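Local coordinates for OBG-type G domain-containing protein (Pyrococcus horikoshii, PDB 2E87), which is of unknown cellular role but binds GDP and probably works as a GTP-binding protein of the Obg/NOG1 type, at residues P168-A173 / L249-F254; G203-Q208 / I218-G223. All coordinates share one frame; numbering follows the deposited sequence.

Both interactions lie in one mixed sheet of the G domain, where strands 169-173 and 214-220 are neighbours, so 169-173 has 249-254 on one flank and the hairpin of interaction 2 on the other. Their centres are about 10 Å apart, and interaction 2 is nested within the chain loop that interaction 1 closes. Ile172 joins them: Ile172 N lies 2.9 Å from Ile219 O, a probable hydrogen bond, and Ile172 CD1 packs on Ile218 CG2. Interaction 1 is wholly buried, parallel, and made of backbone bonds with apolar side chains. Interaction 2 is antiparallel and partly buried, and adds an asparagine-aspartate bond close to the nucleotide.

Interaction 1: residues P168-A173 / L249-F254; sequences PTVVIA and LIIYIF
The carbonyl oxygen Ile251 O is met by an N-H and a C-H of the strand 169-173. Ala173 N bonds to Ile251 O at 2.8 Å, almost straight (174° at the hydrogen), and Ile172 CA adds a C-H...O contact to it at 3.4 Å. Leu249 O is met in the same manner, with Val171 N at 2.8 Å. The return bonds, Ile251 N to Val171 O (2.9 Å) and Ile253 N to Ala173 O (3.1 Å), have donors tilted from the carbonyl planes; Leu249 N to Thr169 O is weak. With 25° between strand axes, this alternation defines a parallel ladder in the middle of a P-loop GTPase sheet, where 169-173 leads into the phosphate-binding loop. On the face carrying Val170 and Ile172, the Ile251 side chain passes slantwise over Val170, Ile251 CD1 3.5 Å from Val170 CG1. The chi1 of Ile172 (-58°) sets the CG2 branch anti to the backbone N, within 3.7 Å of Ile253 CD1. Helix 180-187 packs on Ile172, Ile251 and Ile253 through Leu183 and Leu184, helix 323-350 on Val170. On the face of Val171, Ala173 CB sits 3.8 Å from Tyr252 CD1, whose ring meets Phe271 edge-to-face.

Interaction 2: residues G203-Q208 / I218-G223; sequences GINVGQ and IIDTPG
Asn205 crosses the Asp220 carboxylate obliquely, the amide and carboxylate planes being 51° apart. Asn205 ND2 reaches Asp220 OD2 at 2.6 Å, on the syn side of the oxygen, and this partner lies in the amide plane of Asn205. The other oxygen, Asp220 OD1, accepts the backbone Asn205 N at 2.8 Å, so the two oxygens hold one residue by its main chain and its side chain. Asp220 CG stands between its own N and carbonyl carbon (chi1 57°), a torsion that swings the carboxylate across to the partner strand. Past the non-hydrogen-bonded pair Val206/Ile219, Gly207 and Ile218 form a hydrogen-bonded antiparallel pair: Gly207 N to Ile218 O is 2.7 Å, and Ile218 N to Gly207 O 2.9 Å. Asp220 N to Asn205 O is weak, and Asp220 O faces Ile204 CB at 3.4 Å instead of receiving Asn205 N. Beyond it Ile204 CG2 meets Pro222 CD at 3.9 Å, while Val206 CG2 lies alongside Ile219 CG2 at 4.1 Å. The sequence Asp-Thr-Pro-Gly is the G3 motif of GTPases, and the Asp220 side chain touches Ser181, which binds GDP. With an alanine in place of Asp220, Asn205 N and ND2 would probably lack these acceptors and the amide be freer to turn. The carboxylate thus replaces a backbone acceptor in the hairpin, consistent with side-chain chemistry tying strand 204-211 to the nucleotide site.

Interaction 1: residues P168-A173 / L249-F254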
ATOM      1  N   PRO A 168       8.513  12.634   9.785  1.00 37.49           N
ATOM      2  CA  PRO A 168       9.105  11.718  10.774  1.00 33.65           C
ATOM      3  C   PRO A 168       8.017  11.033  11.597  1.00 27.85           C
ATOM      4  O   PRO A 168       7.052  11.665  12.029  1.00 29.97           O
ATOM      5  CB  PRO A 168       9.983  12.635  11.633  1.00 38.53           C
ATOM      6  CG  PRO A 168      10.201  13.879  10.755  1.00 34.81           C
ATOM      7  CD  PRO A 168       8.856  14.033  10.092  1.00 32.83           C
ATOM      8  N   THR A 169       8.162   9.735  11.802  1.00 30.02           N
ATOM      9  CA  THR A 169       7.172   9.003  12.590  1.00 35.70           C
ATOM     10  C   THR A 169       7.789   8.328  13.805  1.00 32.11           C
ATOM     11  O   THR A 169       8.890   7.777  13.735  1.00 26.43           O
ATOM     12  CB  THR A 169       6.443   7.904  11.750  1.00 31.96           C
ATOM     13  OG1 THR A 169       5.672   8.516  10.722  1.00 33.18           O
ATOM     14  CG2 THR A 169       5.488   7.093  12.630  1.00 35.53           C
ATOM     15  N   VAL A 170       7.070   8.405  14.919  1.00 33.85           N
ATOM     16  CA  VAL A 170       7.479   7.758  16.152  1.00 33.82           C
ATOM     17  C   VAL A 170       6.579   6.528  16.300  1.00 36.07           C
ATOM     18  O   VAL A 170       5.351   6.621  16.169  1.00 33.29           O
ATOM     19  CB  VAL A 170       7.272   8.654  17.391  1.00 36.52           C
ATOM     20  CG1 VAL A 170       7.644   7.867  18.646  1.00 32.99           C
ATOM     21  CG2 VAL A 170       8.134   9.904  17.291  1.00 34.59           C
ATOM     22  N   VAL A 171       7.199   5.383  16.564  1.00 37.41           N
ATOM     23  CA  VAL A 171       6.489   4.116  16.738  1.00 31.18           C
ATOM     24  C   VAL A 171       6.597   3.695  18.207  1.00 33.71           C
ATOM     25  O   VAL A 171       7.695   3.466  18.710  1.00 35.46           O
ATOM     26  CB  VAL A 171       7.106   3.010  15.823  1.00 32.89           C
ATOM     27  CG1 VAL A 171       6.408   1.699  16.034  1.00 33.65           C
ATOM     28  CG2 VAL A 171       7.002   3.423  14.357  1.00 28.61           C
ATOM     29  N   ILE A 172       5.450   3.605  18.883  1.00 31.74           N
ATOM     30  CA  ILE A 172       5.390   3.227  20.290  1.00 31.33           C
ATOM     31  C   ILE A 172       5.154   1.718  20.475  1.00 32.24           C
ATOM     32  O   ILE A 172       4.148   1.182  20.015  1.00 29.22           O
ATOM     33  CB  ILE A 172       4.278   4.032  21.023  1.00 31.28           C
ATOM     34  CG1 ILE A 172       4.543   5.527  20.878  1.00 27.70           C
ATOM     35  CG2 ILE A 172       4.238   3.664  22.515  1.00 30.36           C
ATOM     36  CD1 ILE A 172       3.375   6.410  21.354  1.00 30.64           C
ATOM     37  N   ALA A 173       6.096   1.055  21.154  1.00 29.57           N
ATOM     38  CA  ALA A 173       6.036  -0.395  21.393  1.00 31.10           C
ATOM     39  C   ALA A 173       5.950  -0.778  22.886  1.00 33.63           C
ATOM     40  O   ALA A 173       6.102   0.064  23.779  1.00 31.99           O
ATOM     41  CB  ALA A 173       7.256  -1.066  20.761  1.00 24.76           C
ATOM     42  N   LEU A 249      11.825   6.498  14.643  1.00 39.53           N
ATOM     43  CA  LEU A 249      12.178   6.440  16.052  1.00 39.59           C
ATOM     44  C   LEU A 249      11.216   5.500  16.770  1.00 39.05           C
ATOM     45  O   LEU A 249      10.009   5.533  16.556  1.00 37.29           O
ATOM     46  CB  LEU A 249      12.097   7.816  16.714  1.00 36.88           C
ATOM     47  CG  LEU A 249      12.245   7.759  18.243  1.00 40.37           C
ATOM     48  CD1 LEU A 249      13.643   7.281  18.609  1.00 35.54           C
ATOM     49  CD2 LEU A 249      11.997   9.123  18.835  1.00 40.66           C
ATOM     50  N   ILE A 250      11.763   4.659  17.623  1.00 35.22           N
ATOM     51  CA  ILE A 250      10.947   3.735  18.363  1.00 34.29           C
ATOM     52  C   ILE A 250      10.998   4.044  19.845  1.00 32.66           C
ATOM     53  O   ILE A 250      12.076   4.130  20.424  1.00 33.78           O
ATOM     54  CB  ILE A 250      11.423   2.290  18.138  1.00 40.47           C
ATOM     55  CG1 ILE A 250      11.017   1.827  16.732  1.00 44.20           C
ATOM     56  CG2 ILE A 250      10.847   1.386  19.200  1.00 34.61           C
ATOM     57  CD1 ILE A 250      11.388   0.400  16.435  1.00 45.48           C
ATOM     58  N   ILE A 251       9.826   4.250  20.440  1.00 32.50           N
ATOM     59  CA  ILE A 251       9.710   4.499  21.875  1.00 32.73           C
ATOM     60  C   ILE A 251       9.258   3.182  22.489  1.00 34.92           C
ATOM     61  O   ILE A 251       8.212   2.649  22.129  1.00 40.08           O
ATOM     62  CB  ILE A 251       8.645   5.557  22.230  1.00 33.79           C
ATOM     63  CG1 ILE A 251       9.135   6.963  21.877  1.00 33.86           C
ATOM     64  CG2 ILE A 251       8.365   5.510  23.724  1.00 36.91           C
ATOM     65  CD1 ILE A 251       8.083   8.044  22.088  1.00 26.81           C
ATOM     66  N   TYR A 252      10.050   2.647  23.404  1.00 34.77           N
ATOM     67  CA  TYR A 252       9.694   1.391  24.038  1.00 33.61           C
ATOM     68  C   TYR A 252       9.310   1.653  25.482  1.00 37.74           C
ATOM     69  O   TYR A 252      10.128   2.133  26.269  1.00 32.93           O
ATOM     70  CB  TYR A 252      10.860   0.410  24.007  1.00 30.00           C
ATOM     71  CG  TYR A 252      10.399  -0.989  24.280  1.00 31.17           C
ATOM     72  CD1 TYR A 252      10.059  -1.836  23.231  1.00 32.33           C
ATOM     73  CD2 TYR A 252      10.191  -1.434  25.587  1.00 29.48           C
ATOM     74  CE1 TYR A 252       9.509  -3.094  23.469  1.00 35.18           C
ATOM     75  CE2 TYR A 252       9.648  -2.688  25.834  1.00 37.20           C
ATOM     76  CZ  TYR A 252       9.307  -3.514  24.765  1.00 37.94           C
ATOM     77  OH  TYR A 252       8.759  -4.756  24.978  1.00 47.66           O
ATOM     78  N   ILE A 253       8.067   1.331  25.823  1.00 36.38           N
ATOM     79  CA  ILE A 253       7.582   1.544  27.172  1.00 36.80           C
ATOM     80  C   ILE A 253       7.606   0.286  28.039  1.00 40.16           C
ATOM     81  O   ILE A 253       7.084  -0.759  27.644  1.00 38.72           O
ATOM     82  CB  ILE A 253       6.128   2.051  27.182  1.00 34.11           C
ATOM     83  CG1 ILE A 253       5.982   3.306  26.314  1.00 32.79           C
ATOM     84  CG2 ILE A 253       5.707   2.335  28.614  1.00 30.88           C
ATOM     85  CD1 ILE A 253       4.556   3.841  26.241  1.00 25.31           C
ATOM     86  N   PHE A 254       8.221   0.411  29.213  1.00 39.87           N
ATOM     87  CA  PHE A 254       8.281  -0.653  30.219  1.00 41.21           C
ATOM     88  C   PHE A 254       7.299  -0.235  31.320  1.00 43.44           C
ATOM     89  O   PHE A 254       7.097   0.957  31.543  1.00 45.87           O
ATOM     90  CB  PHE A 254       9.658  -0.742  30.885  1.00 38.23           C
ATOM     91  CG  PHE A 254      10.707  -1.432  30.067  1.00 40.09           C
ATOM     92  CD1 PHE A 254      11.645  -0.694  29.353  1.00 41.81           C
ATOM     93  CD2 PHE A 254      10.784  -2.822  30.046  1.00 36.92           C
ATOM     94  CE1 PHE A 254      12.647  -1.331  28.634  1.00 41.40           C
ATOM     95  CE2 PHE A 254      11.776  -3.469  29.335  1.00 37.79           C
ATOM     96  CZ  PHE A 254      12.712  -2.725  28.627  1.00 37.83           C
TER

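Interaction 2: residues G203-Q208 / I218-G223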
ATOM      1  N   GLY A 203      -6.967  -2.280  14.491  1.00 50.84           N
ATOM      2  CA  GLY A 203      -6.102  -1.268  13.915  1.00 43.49           C
ATOM      3  C   GLY A 203      -5.188  -0.556  14.901  1.00 41.71           C
ATOM      4  O   GLY A 203      -5.031  -0.986  16.041  1.00 39.06           O
ATOM      5  N   ILE A 204      -4.593   0.547  14.465  1.00 40.40           N
ATOM      6  CA  ILE A 204      -3.680   1.287  15.315  1.00 40.33           C
ATOM      7  C   ILE A 204      -3.986   2.787  15.393  1.00 43.87           C
ATOM      8  O   ILE A 204      -4.515   3.384  14.458  1.00 43.61           O
ATOM      9  CB  ILE A 204      -2.217   1.103  14.844  1.00 41.10           C
ATOM     10  CG1 ILE A 204      -2.034   1.707  13.448  1.00 40.85           C
ATOM     11  CG2 ILE A 204      -1.864  -0.371  14.824  1.00 38.05           C
ATOM     12  CD1 ILE A 204      -0.599   1.747  12.988  1.00 34.88           C
ATOM     13  N   ASN A 205      -3.647   3.385  16.526  1.00 41.94           N
ATOM     14  CA  ASN A 205      -3.866   4.795  16.722  1.00 38.82           C
ATOM     15  C   ASN A 205      -2.800   5.574  15.982  1.00 37.38           C
ATOM     16  O   ASN A 205      -1.638   5.193  15.972  1.00 32.73           O
ATOM     17  CB  ASN A 205      -3.814   5.133  18.203  1.00 44.60           C
ATOM     18  CG  ASN A 205      -4.867   4.411  18.984  1.00 48.69           C
ATOM     19  OD1 ASN A 205      -6.054   4.697  18.854  1.00 50.27           O
ATOM     20  ND2 ASN A 205      -4.444   3.451  19.789  1.00 48.53           N
ATOM     21  N   VAL A 206      -3.215   6.669  15.359  1.00 34.05           N
ATOM     22  CA  VAL A 206      -2.307   7.518  14.622  1.00 36.95           C
ATOM     23  C   VAL A 206      -2.531   8.948  15.042  1.00 40.81           C
ATOM     24  O   VAL A 206      -3.638   9.472  14.928  1.00 41.58           O
ATOM     25  CB  VAL A 206      -2.556   7.480  13.121  1.00 37.54           C
ATOM     26  CG1 VAL A 206      -1.585   8.415  12.443  1.00 27.83           C
ATOM     27  CG2 VAL A 206      -2.424   6.073  12.593  1.00 35.26           C
ATOM     28  N   GLY A 207      -1.480   9.590  15.515  1.00 38.93           N
ATOM     29  CA  GLY A 207      -1.630  10.966  15.924  1.00 41.42           C
ATOM     30  C   GLY A 207      -0.559  11.840  15.329  1.00 36.95           C
ATOM     31  O   GLY A 207       0.285  11.389  14.562  1.00 38.59           O
ATOM     32  N   GLN A 208      -0.591  13.101  15.713  1.00 34.11           N
ATOM     33  CA  GLN A 208       0.360  14.080  15.234  1.00 38.48           C
ATOM     34  C   GLN A 208       0.506  15.199  16.236  1.00 36.95           C
ATOM     35  O   GLN A 208      -0.449  15.572  16.903  1.00 31.89           O
ATOM     36  CB  GLN A 208      -0.132  14.700  13.920  1.00 36.78           C
ATOM     37  CG  GLN A 208       0.467  14.145  12.642  1.00 47.74           C
ATOM     38  CD  GLN A 208       0.115  15.007  11.424  1.00 57.00           C
ATOM     39  OE1 GLN A 208       0.201  16.243  11.468  1.00 53.13           O
ATOM     40  NE2 GLN A 208      -0.272  14.353  10.326  1.00 58.13           N
ATOM     41  N   ILE A 218       2.789  10.106  15.266  1.00 28.39           N
ATOM     42  CA  ILE A 218       2.912   9.158  16.371  1.00 28.10           C
ATOM     43  C   ILE A 218       1.934   7.995  16.173  1.00 31.70           C
ATOM     44  O   ILE A 218       0.750   8.218  15.941  1.00 27.56           O
ATOM     45  CB  ILE A 218       2.550   9.803  17.747  1.00 29.39           C
ATOM     46  CG1 ILE A 218       3.142  11.217  17.878  1.00 30.65           C
ATOM     47  CG2 ILE A 218       3.069   8.921  18.869  1.00 26.94           C
ATOM     48  CD1 ILE A 218       4.657  11.275  17.863  1.00 34.45           C
ATOM     49  N   ILE A 219       2.429   6.761  16.254  1.00 33.52           N
ATOM     50  CA  ILE A 219       1.559   5.588  16.136  1.00 35.59           C
ATOM     51  C   ILE A 219       1.898   4.583  17.223  1.00 32.57           C
ATOM     52  O   ILE A 219       3.027   4.536  17.705  1.00 32.07           O
ATOM     53  CB  ILE A 219       1.708   4.845  14.779  1.00 36.19           C
ATOM     54  CG1 ILE A 219       3.091   4.211  14.676  1.00 36.50           C
ATOM     55  CG2 ILE A 219       1.492   5.796  13.627  1.00 35.96           C
ATOM     56  CD1 ILE A 219       3.261   3.325  13.456  1.00 39.20           C
ATOM     57  N   ASP A 220       0.909   3.805  17.645  1.00 31.63           N
ATOM     58  CA  ASP A 220       1.186   2.756  18.626  1.00 36.48           C
ATOM     59  C   ASP A 220       1.071   1.424  17.886  1.00 37.77           C
ATOM     60  O   ASP A 220       0.588   1.372  16.746  1.00 28.15           O
ATOM     61  CB  ASP A 220       0.255   2.820  19.848  1.00 35.44           C
ATOM     62  CG  ASP A 220      -1.208   2.740  19.497  1.00 37.18           C
ATOM     63  OD1 ASP A 220      -1.569   2.678  18.300  1.00 39.99           O
ATOM     64  OD2 ASP A 220      -2.005   2.744  20.454  1.00 38.62           O
ATOM     65  N   THR A 221       1.508   0.345  18.516  1.00 38.03           N
ATOM     66  CA  THR A 221       1.517  -0.924  17.822  1.00 35.69           C
ATOM     67  C   THR A 221       0.770  -2.093  18.440  1.00 36.42           C
ATOM     68  O   THR A 221       1.261  -3.223  18.435  1.00 36.88           O
ATOM     69  CB  THR A 221       2.965  -1.328  17.591  1.00 37.76           C
ATOM     70  OG1 THR A 221       3.645  -1.395  18.849  1.00 30.64           O
ATOM     71  CG2 THR A 221       3.660  -0.297  16.711  1.00 39.27           C
ATOM     72  N   PRO A 222      -0.442  -1.852  18.951  1.00 35.39           N
ATOM     73  CA  PRO A 222      -1.149  -2.995  19.545  1.00 33.95           C
ATOM     74  C   PRO A 222      -1.294  -4.120  18.518  1.00 35.89           C
ATOM     75  O   PRO A 222      -1.607  -3.877  17.351  1.00 31.93           O
ATOM     76  CB  PRO A 222      -2.499  -2.400  19.950  1.00 34.44           C
ATOM     77  CG  PRO A 222      -2.745  -1.388  18.839  1.00 33.20           C
ATOM     78  CD  PRO A 222      -1.367  -0.736  18.665  1.00 37.14           C
ATOM     79  N   GLY A 223      -1.052  -5.347  18.955  1.00 34.36           N
ATOM     80  CA  GLY A 223      -1.169  -6.476  18.058  1.00 36.07           C
ATOM     81  C   GLY A 223       0.009  -6.649  17.127  1.00 40.06           C
ATOM     82  O   GLY A 223       0.040  -7.607  16.358  1.00 48.49           O
TER